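Local coordinates for putative 2OG-Fe(II) oxygenase family protein (Caulobacter crescentus CB15, PDB 3OOX) that probably acts as an iron(II)- and 2-oxoglutarate-dependent oxygenase, perhaps of the ethylene-forming kind that also oxidises L-arginine, at residues T20-A23 / Q24-A28; A60-V63 / E64-K67; V131-L134 / Y135-D139; F301-Q304 / R305-I309. All blocks are in the same frame, centred on the assembly; numbering follows the deposited sequence. Where two conformers were deposited one is given.

All four contacts are local packings of side chains three or four residues apart, three on helices and one at a helix start. Contact 1 packs on the far end (148-152) of the helix that carries contact 3, though the two stay about 12 Å apart at their nearest atoms. Contact 2 lies on the other side of the chain's centre from contact 1, about 44 Å between centres. Contact 4, near the C-terminus, approaches contact 3 to about 11 Å at the nearest atoms. None holds a metal or substrate: in this family the iron site lies inside the double-stranded beta-helix core, and the ligand at contact 4 is 1,2-ethanediol, probably from the crystallisation liquor.

Contact 1 of 4, residues T20-A23 / Q24-A28; sequences TRFA and QELGA
R21 reaches E25 because its CG stands anti to the backbone N (chi1 170°) and the chain then runs extended to NE, while E25 CG is turned beside its own backbone N (chi1 -66°), which swings the carboxylate back along the helix. The two chains cross at a slant, and NE donates to OE2 over 2.9 Å in a nearly straight bond (171°). The acceptor lies close to the guanidinium plane, at its edge; NE, in contrast, comes to OE2 from above the carboxylate plane. Further out, a water accepts from R21 NH2 at 3.1 Å and donates to E25 OE1, so a second, indirect link spans the same pair. This is an i to i+4 salt bridge on the solvent-facing side of helix 19-33, with E25 N also bonded to R21 O at 2.9 Å. Without the carboxylate, as with an alanine here, the R21 guanidinium would probably lose its mate and the water its second hold, leaving the arginine chain freer to turn. One residue further along, F22 and L26 make the matching apolar pair on the inner side. L26 CD1 rests over one face of the phenyl ring, 3.4 Å from F22 CZ, both chains running in the same direction. V10 of strand 10-11 and A148 of helix 127-152 touch both of these side chains. G27 N bonds to A23 O at 2.9 Å as the helix continues, and A23 CB packs on T151 of helix 127-152.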
# COMPACT_ATOMS: atom_id res chain seq x y z
N THR A 20 14.06 20.27 1.98
CA THR A 20 15.04 19.73 2.93
C THR A 20 14.38 19.33 4.26
O THR A 20 14.65 18.25 4.80
CB THR A 20 16.18 20.75 3.17
OG1 THR A 20 16.89 20.90 1.93
CG2 THR A 20 17.16 20.25 4.25
N ARG A 21 13.51 20.19 4.78
CA ARG A 21 12.76 19.84 5.98
C ARG A 21 11.74 18.69 5.77
O ARG A 21 11.59 17.81 6.64
CB ARG A 21 12.06 21.10 6.49
CG ARG A 21 11.06 20.87 7.60
CD ARG A 21 10.49 22.18 8.05
NE ARG A 21 9.35 21.96 8.94
CZ ARG A 21 8.37 22.83 9.15
NH1 ARG A 21 8.39 24.03 8.57
NH2 ARG A 21 7.36 22.48 9.95
N PHE A 22 11.05 18.71 4.63
CA PHE A 22 10.12 17.66 4.24
C PHE A 22 10.81 16.29 4.31
O PHE A 22 10.32 15.37 4.96
CB PHE A 22 9.58 17.93 2.83
CG PHE A 22 8.54 16.94 2.35
CD1 PHE A 22 7.29 16.85 2.98
CD2 PHE A 22 8.78 16.13 1.25
CE1 PHE A 22 6.34 15.97 2.53
CE2 PHE A 22 7.82 15.25 0.82
CZ PHE A 22 6.60 15.18 1.47
N ALA A 23 11.94 16.16 3.63
CA ALA A 23 12.69 14.92 3.60
C ALA A 23 13.18 14.50 4.99
O ALA A 23 13.05 13.35 5.37
CB ALA A 23 13.87 15.02 2.61
N GLN A 24 13.71 15.43 5.77
CA GLN A 24 14.11 15.09 7.15
C GLN A 24 12.95 14.59 8.02
O GLN A 24 13.07 13.58 8.70
CB GLN A 24 14.77 16.28 7.85
CG GLN A 24 15.19 16.03 9.31
CD GLN A 24 16.11 14.82 9.51
OE1 GLN A 24 16.99 14.53 8.69
NE2 GLN A 24 15.91 14.11 10.63
N GLU A 25 11.84 15.33 8.05
CA GLU A 25 10.70 14.96 8.91
C GLU A 25 10.03 13.66 8.46
O GLU A 25 9.75 12.78 9.29
CB GLU A 25 9.68 16.08 8.98
CG GLU A 25 10.20 17.33 9.66
CD GLU A 25 9.14 18.37 9.87
OE1 GLU A 25 7.96 18.11 9.60
OE2 GLU A 25 9.50 19.47 10.34
N LEU A 26 9.77 13.52 7.17
CA LEU A 26 9.23 12.25 6.69
C LEU A 26 10.20 11.09 6.93
O LEU A 26 9.80 10.01 7.37
CB LEU A 26 8.89 12.26 5.18
CG LEU A 26 7.53 12.70 4.64
CD1 LEU A 26 7.50 12.41 3.13
CD2 LEU A 26 6.28 12.11 5.32
N GLY A 27 11.46 11.28 6.57
CA GLY A 27 12.46 10.24 6.72
C GLY A 27 12.59 9.77 8.15
O GLY A 27 12.71 8.57 8.42
N ALA A 28 12.62 10.73 9.07
CA ALA A 28 12.83 10.40 10.47
C ALA A 28 11.66 9.53 10.95
O ALA A 28 11.84 8.63 11.79
CB ALA A 28 12.95 11.66 11.33
O HOH W 1 6.15 19.69 10.32

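Contact 2 of 4, residues A60-V63 / E64-K67; sequences ALPV and ETKK
The puckered pyrrolidine ring of P62 has T65 OG1 over one face, 3.7 Å from P62 CB and just as far from P62 CG and CD. The T65 chain slants across the ring, and its other branch turns to the neighbouring leucine, where T65 CG2 lies 4.0 Å from L61 CD1. E123 touches both L61 and T65 from outside. P62 occupies the N-cap position of helix 63-66, the short helix that follows helix 45-59 after a brief loop. Its carbonyl oxygen takes the helix's first bond, from K66 N at 3.0 Å (165°), and a weak one from T65 N. K66 doubles back under this loop: a bend at chi3 (-67°) lays the aliphatic chain along the backbone, CG 3.9 Å from L61 CB and CE 3.3 Å from L61 O. The ammonium group NZ then finds its polar partners beyond, a hydrogen bond to F59 O and a salt bridge to E97. Exchanging K66 for a methionine would probably strip E97 of its positive mate and leave F59 O, at the end of helix 45-59, without this donor. K67, fully extended and on the surface, runs beside V63 with its CE 3.7 Å from V63 CG1 in one of the two conformers of V63, while K67 N bonds to V63 O at 2.9 Å.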
# COMPACT_ATOMS: atom_id res chain seq x y z
N ALA A 60 -21.48 -2.96 -4.82
CA ALA A 60 -22.96 -3.04 -4.70
C ALA A 60 -23.65 -3.88 -5.79
O ALA A 60 -24.85 -4.18 -5.68
CB ALA A 60 -23.54 -1.62 -4.69
N LEU A 61 -22.91 -4.29 -6.83
CA LEU A 61 -23.47 -5.15 -7.87
C LEU A 61 -23.84 -6.52 -7.31
O LEU A 61 -23.30 -6.93 -6.27
CB LEU A 61 -22.48 -5.34 -9.01
CG LEU A 61 -22.15 -4.15 -9.90
CD1 LEU A 61 -20.93 -4.42 -10.78
CD2 LEU A 61 -23.37 -3.77 -10.74
N PRO A 62 -24.75 -7.26 -7.99
CA PRO A 62 -25.07 -8.63 -7.56
C PRO A 62 -23.82 -9.51 -7.54
O PRO A 62 -22.91 -9.30 -8.33
CB PRO A 62 -26.03 -9.12 -8.64
CG PRO A 62 -26.66 -7.86 -9.19
CD PRO A 62 -25.55 -6.85 -9.16
N VAL A 63 -23.79 -10.49 -6.65
CA VAL A 63 -22.64 -11.39 -6.50
C VAL A 63 -22.28 -12.06 -7.83
O VAL A 63 -21.11 -12.14 -8.21
CB VAL A 63 -22.89 -12.54 -5.49
CG1 VAL A 63 -21.56 -13.24 -5.17
CG2 VAL A 63 -23.54 -12.03 -4.22
N GLU A 64 -23.27 -12.57 -8.55
CA GLU A 64 -22.92 -13.26 -9.80
C GLU A 64 -22.34 -12.34 -10.85
O GLU A 64 -21.54 -12.78 -11.68
CB GLU A 64 -24.09 -14.08 -10.36
CG GLU A 64 -24.48 -15.22 -9.44
CD GLU A 64 -23.31 -16.13 -9.03
OE1 GLU A 64 -22.55 -16.59 -9.91
OE2 GLU A 64 -23.16 -16.37 -7.81
N THR A 65 -22.71 -11.06 -10.80
CA THR A 65 -22.17 -10.07 -11.72
C THR A 65 -20.69 -9.83 -11.35
O THR A 65 -19.81 -9.77 -12.22
CB THR A 65 -22.96 -8.75 -11.64
OG1 THR A 65 -24.35 -9.01 -11.90
CG2 THR A 65 -22.41 -7.71 -12.61
N LYS A 66 -20.43 -9.68 -10.06
CA LYS A 66 -19.06 -9.48 -9.59
C LYS A 66 -18.18 -10.68 -9.92
O LYS A 66 -17.02 -10.51 -10.28
CB LYS A 66 -19.03 -9.15 -8.08
CG LYS A 66 -19.72 -7.79 -7.76
CD LYS A 66 -19.63 -7.37 -6.29
CE LYS A 66 -20.41 -8.27 -5.34
NZ LYS A 66 -20.48 -7.69 -3.95
N LYS A 67 -18.74 -11.88 -9.84
CA LYS A 67 -17.95 -13.11 -10.03
C LYS A 67 -17.56 -13.39 -11.49
O LYS A 67 -16.75 -14.27 -11.75
CB LYS A 67 -18.66 -14.31 -9.41
CG LYS A 67 -18.52 -14.31 -7.87
CD LYS A 67 -19.18 -15.50 -7.23
CE LYS A 67 -18.80 -15.61 -5.75
NZ LYS A 67 -19.48 -16.82 -5.14

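Contact 3 of 4, residues V131-L134 / Y135-D139; sequences VSWL and YNSLD
Helix 127-152 is the long helix that packs against strands 170-176 and 262-269, in the larger sheet of the double-stranded beta-helix (jelly-roll) core of the 2OG-Fe(II) oxygenases, and in this stretch W133 and S137 meet on its other flank, toward helix 45-59. S137 CB stands over the six-membered ring of W133, 3.8 Å from the centroid and only 7° off the normal, a CH-pi contact. A chi1 of 177° turns W133 CG away from the backbone N and leads the indole along the helix, over the next turn. R47 and I48 of helix 45-59 touch the same indole. On the sheet side, L134 and L138 run alongside each other, CD1 to CD1 at 3.8 Å, and both pack on L171; T265 touches L134 and F267 touches L138. Y135 also goes inward: its ring meets F267 edge-to-face, and its hydroxyl is hydrogen-bonded to S169 O. Five i to i+4 backbone bonds run through the stretch, among them L138 N to L134 O at 2.9 Å. The shortest of the five joins the residues of the CH-pi pair, S137 N donating to W133 O over 2.8 Å.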
# COMPACT_ATOMS: atom_id res chain seq x y z
N VAL A 131 -10.92 4.80 -11.59
CA VAL A 131 -10.00 3.99 -10.78
C VAL A 131 -8.57 4.09 -11.36
O VAL A 131 -7.58 4.10 -10.61
CB VAL A 131 -10.51 2.53 -10.70
CG1 VAL A 131 -9.51 1.61 -9.98
CG2 VAL A 131 -11.83 2.45 -9.98
N SER A 132 -8.44 4.14 -12.69
CA SER A 132 -7.11 4.30 -13.30
C SER A 132 -6.50 5.64 -12.90
O SER A 132 -5.30 5.71 -12.63
CB SER A 132 -7.16 4.17 -14.84
OG SER A 132 -7.50 2.87 -15.27
N TRP A 133 -7.31 6.70 -12.83
CA TRP A 133 -6.81 8.00 -12.37
C TRP A 133 -6.21 7.87 -10.96
O TRP A 133 -5.15 8.42 -10.67
CB TRP A 133 -7.90 9.07 -12.37
CG TRP A 133 -7.40 10.39 -11.82
CD1 TRP A 133 -6.84 11.43 -12.55
CD2 TRP A 133 -7.36 10.82 -10.44
NE1 TRP A 133 -6.48 12.46 -11.71
CE2 TRP A 133 -6.77 12.11 -10.42
CE3 TRP A 133 -7.75 10.24 -9.23
CZ2 TRP A 133 -6.58 12.83 -9.23
CZ3 TRP A 133 -7.55 10.95 -8.05
CH2 TRP A 133 -6.97 12.23 -8.07
N LEU A 134 -6.89 7.12 -10.10
CA LEU A 134 -6.43 7.00 -8.72
C LEU A 134 -5.11 6.22 -8.63
O LEU A 134 -4.21 6.59 -7.86
CB LEU A 134 -7.52 6.38 -7.83
CG LEU A 134 -7.20 6.31 -6.32
CD1 LEU A 134 -6.96 7.66 -5.69
CD2 LEU A 134 -8.31 5.57 -5.54
N TYR A 135 -5.01 5.15 -9.42
CA TYR A 135 -3.78 4.35 -9.54
C TYR A 135 -2.59 5.26 -9.88
O TYR A 135 -1.57 5.30 -9.18
CB TYR A 135 -3.95 3.26 -10.61
CG TYR A 135 -2.77 2.33 -10.82
CD1 TYR A 135 -1.59 2.79 -11.40
CD2 TYR A 135 -2.80 1.01 -10.37
CE1 TYR A 135 -0.52 1.97 -11.59
CE2 TYR A 135 -1.70 0.15 -10.55
CZ TYR A 135 -0.55 0.66 -11.15
OH TYR A 135 0.55 -0.14 -11.29
N ASN A 136 -2.77 6.04 -10.93
CA ASN A 136 -1.67 6.87 -11.40
C ASN A 136 -1.41 8.06 -10.49
O ASN A 136 -0.25 8.48 -10.32
CB ASN A 136 -1.95 7.32 -12.85
CG ASN A 136 -1.86 6.15 -13.84
OD1 ASN A 136 -2.83 5.89 -14.58
ND2 ASN A 136 -0.75 5.43 -13.82
N SER A 137 -2.45 8.60 -9.86
CA SER A 137 -2.28 9.66 -8.89
C SER A 137 -1.50 9.23 -7.65
O SER A 137 -0.63 9.95 -7.17
CB SER A 137 -3.66 10.17 -8.48
OG SER A 137 -3.52 11.16 -7.51
N LEU A 138 -1.84 8.05 -7.13
CA LEU A 138 -1.12 7.54 -5.96
C LEU A 138 0.30 7.11 -6.33
O LEU A 138 1.22 7.25 -5.53
CB LEU A 138 -1.92 6.42 -5.31
CG LEU A 138 -3.18 6.91 -4.59
CD1 LEU A 138 -4.07 5.72 -4.19
CD2 LEU A 138 -2.85 7.75 -3.37
N ASP A 139 0.47 6.56 -7.54
CA ASP A 139 1.81 6.18 -8.03
C ASP A 139 2.67 7.45 -8.11
O ASP A 139 3.85 7.43 -7.73
CB ASP A 139 1.74 5.49 -9.41
CG ASP A 139 3.01 4.75 -9.75
OD1 ASP A 139 3.58 4.09 -8.86
OD2 ASP A 139 3.42 4.80 -10.93

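Contact 4 of 4, residues F301-Q304 / R305-I309; sequences FLQQ and RLREI. With EDO (1,2-ethanediol), chain G.
Q304 sends CB past the R307 guanidinium, 3.6 Å from R307 NH2, and CG on to E308, 3.5 Å from E308 OE2. Because CG points away from the backbone N (chi1 177°) and the chain is extended, the amide reaches that carboxylate, the two planes 65° apart. There Q304 NE2 donates to E308 OE2 over 2.8 Å, coming from above the carboxylate plane in a bent bond (147°), while Q304 OE1 accepts from O2 of 1,2-ethanediol at 2.7 Å. That diol, probably a crystallisation additive, is also held by R237. The other carboxylate oxygen, E308 OE1, takes R305 NH1 at 2.8 Å in one of the two conformers of R305; it lies in the guanidinium plane, at its edge. Thus E308 is held through both oxygens, OE2 by the amide and OE1 by the guanidinium, an i to i+4 and an i to i+3 link on the surface of one helix. The R307 guanidinium lies with one face over Q304 CA. Nearer the backbone, R305 CG sits over a face of the F301 ring, 3.9 Å from its centroid, in a CH-pi contact. Beyond this surface network, F301, itself buried, packs against D233, M234 and R237 of helix 233-238, R305 NE in that same conformer adds a salt bridge to D233, L302 leans on N168 and I194, and I296 of strand 296-297 touches F301 and Q304.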
# COMPACT_ATOMS: atom_id res chain seq x y z
N PHE A 301 12.48 -11.36 -5.76
CA PHE A 301 12.17 -11.12 -4.34
C PHE A 301 10.67 -11.26 -4.09
O PHE A 301 10.26 -11.88 -3.11
CB PHE A 301 12.65 -9.75 -3.93
CG PHE A 301 12.44 -9.42 -2.48
CD1 PHE A 301 13.29 -9.88 -1.53
CD2 PHE A 301 11.37 -8.63 -2.08
CE1 PHE A 301 13.12 -9.56 -0.20
CE2 PHE A 301 11.18 -8.30 -0.75
CZ PHE A 301 12.06 -8.77 0.19
N LEU A 302 9.87 -10.70 -5.01
CA LEU A 302 8.42 -10.82 -4.94
C LEU A 302 8.03 -12.27 -4.94
O LEU A 302 7.24 -12.70 -4.08
CB LEU A 302 7.77 -10.09 -6.12
CG LEU A 302 6.25 -9.99 -6.11
CD1 LEU A 302 5.73 -9.39 -4.80
CD2 LEU A 302 5.82 -9.17 -7.30
N GLN A 303 8.55 -13.03 -5.89
CA GLN A 303 8.19 -14.43 -5.97
C GLN A 303 8.61 -15.18 -4.72
O GLN A 303 7.86 -16.04 -4.22
CB GLN A 303 8.83 -15.09 -7.18
CG GLN A 303 8.27 -14.64 -8.52
CD GLN A 303 8.93 -15.38 -9.65
OE1 GLN A 303 8.92 -16.61 -9.68
NE2 GLN A 303 9.53 -14.64 -10.57
N GLN A 304 9.81 -14.88 -4.21
CA GLN A 304 10.31 -15.52 -2.99
C GLN A 304 9.40 -15.20 -1.79
O GLN A 304 9.01 -16.10 -1.05
CB GLN A 304 11.76 -15.08 -2.71
CG GLN A 304 12.34 -15.64 -1.39
CD GLN A 304 13.60 -14.94 -0.95
OE1 GLN A 304 14.48 -14.65 -1.76
NE2 GLN A 304 13.71 -14.68 0.36
N ARG A 305 9.04 -13.93 -1.59
CA ARG A 305 8.21 -13.58 -0.43
C ARG A 305 6.82 -14.23 -0.51
O ARG A 305 6.26 -14.60 0.54
CB ARG A 305 8.06 -12.06 -0.25
CG ARG A 305 9.34 -11.31 0.14
CD ARG A 305 9.81 -11.56 1.61
NE ARG A 305 8.93 -11.03 2.66
CZ ARG A 305 8.45 -11.76 3.66
NH1 ARG A 305 8.75 -13.05 3.75
NH2 ARG A 305 7.67 -11.22 4.58
N LEU A 306 6.28 -14.36 -1.71
CA LEU A 306 4.98 -14.98 -1.90
C LEU A 306 5.09 -16.47 -1.58
O LEU A 306 4.17 -17.03 -0.98
CB LEU A 306 4.43 -14.73 -3.31
CG LEU A 306 4.01 -13.27 -3.59
CD1 LEU A 306 3.65 -13.10 -5.05
CD2 LEU A 306 2.86 -12.82 -2.66
N ARG A 307 6.22 -17.10 -1.94
CA ARG A 307 6.45 -18.52 -1.60
C ARG A 307 6.53 -18.72 -0.08
O ARG A 307 6.05 -19.74 0.44
CB ARG A 307 7.73 -19.05 -2.25
CG ARG A 307 7.61 -19.38 -3.74
CD ARG A 307 8.80 -20.21 -4.25
NE ARG A 307 10.11 -19.63 -3.94
CZ ARG A 307 10.79 -18.77 -4.70
NH1 ARG A 307 10.30 -18.32 -5.86
NH2 ARG A 307 11.99 -18.33 -4.30
N GLU A 308 7.16 -17.76 0.61
CA GLU A 308 7.38 -17.81 2.06
C GLU A 308 6.11 -17.50 2.86
O GLU A 308 5.84 -18.13 3.89
CB GLU A 308 8.48 -16.83 2.48
CG GLU A 308 9.86 -17.18 1.95
CD GLU A 308 10.89 -16.07 2.18
OE1 GLU A 308 10.51 -14.93 2.53
OE2 GLU A 308 12.10 -16.34 2.00
N ILE A 309 5.36 -16.49 2.40
CA ILE A 309 4.02 -16.20 2.92
C ILE A 309 3.12 -17.44 2.84
O ILE A 309 2.42 -17.77 3.81
CB ILE A 309 3.33 -15.06 2.12
C1 EDO G . 19.14 -14.41 -1.27
O1 EDO G . 19.50 -13.12 -1.78
C2 EDO G . 18.03 -14.29 -0.23
O2 EDO G . 16.85 -13.72 -0.80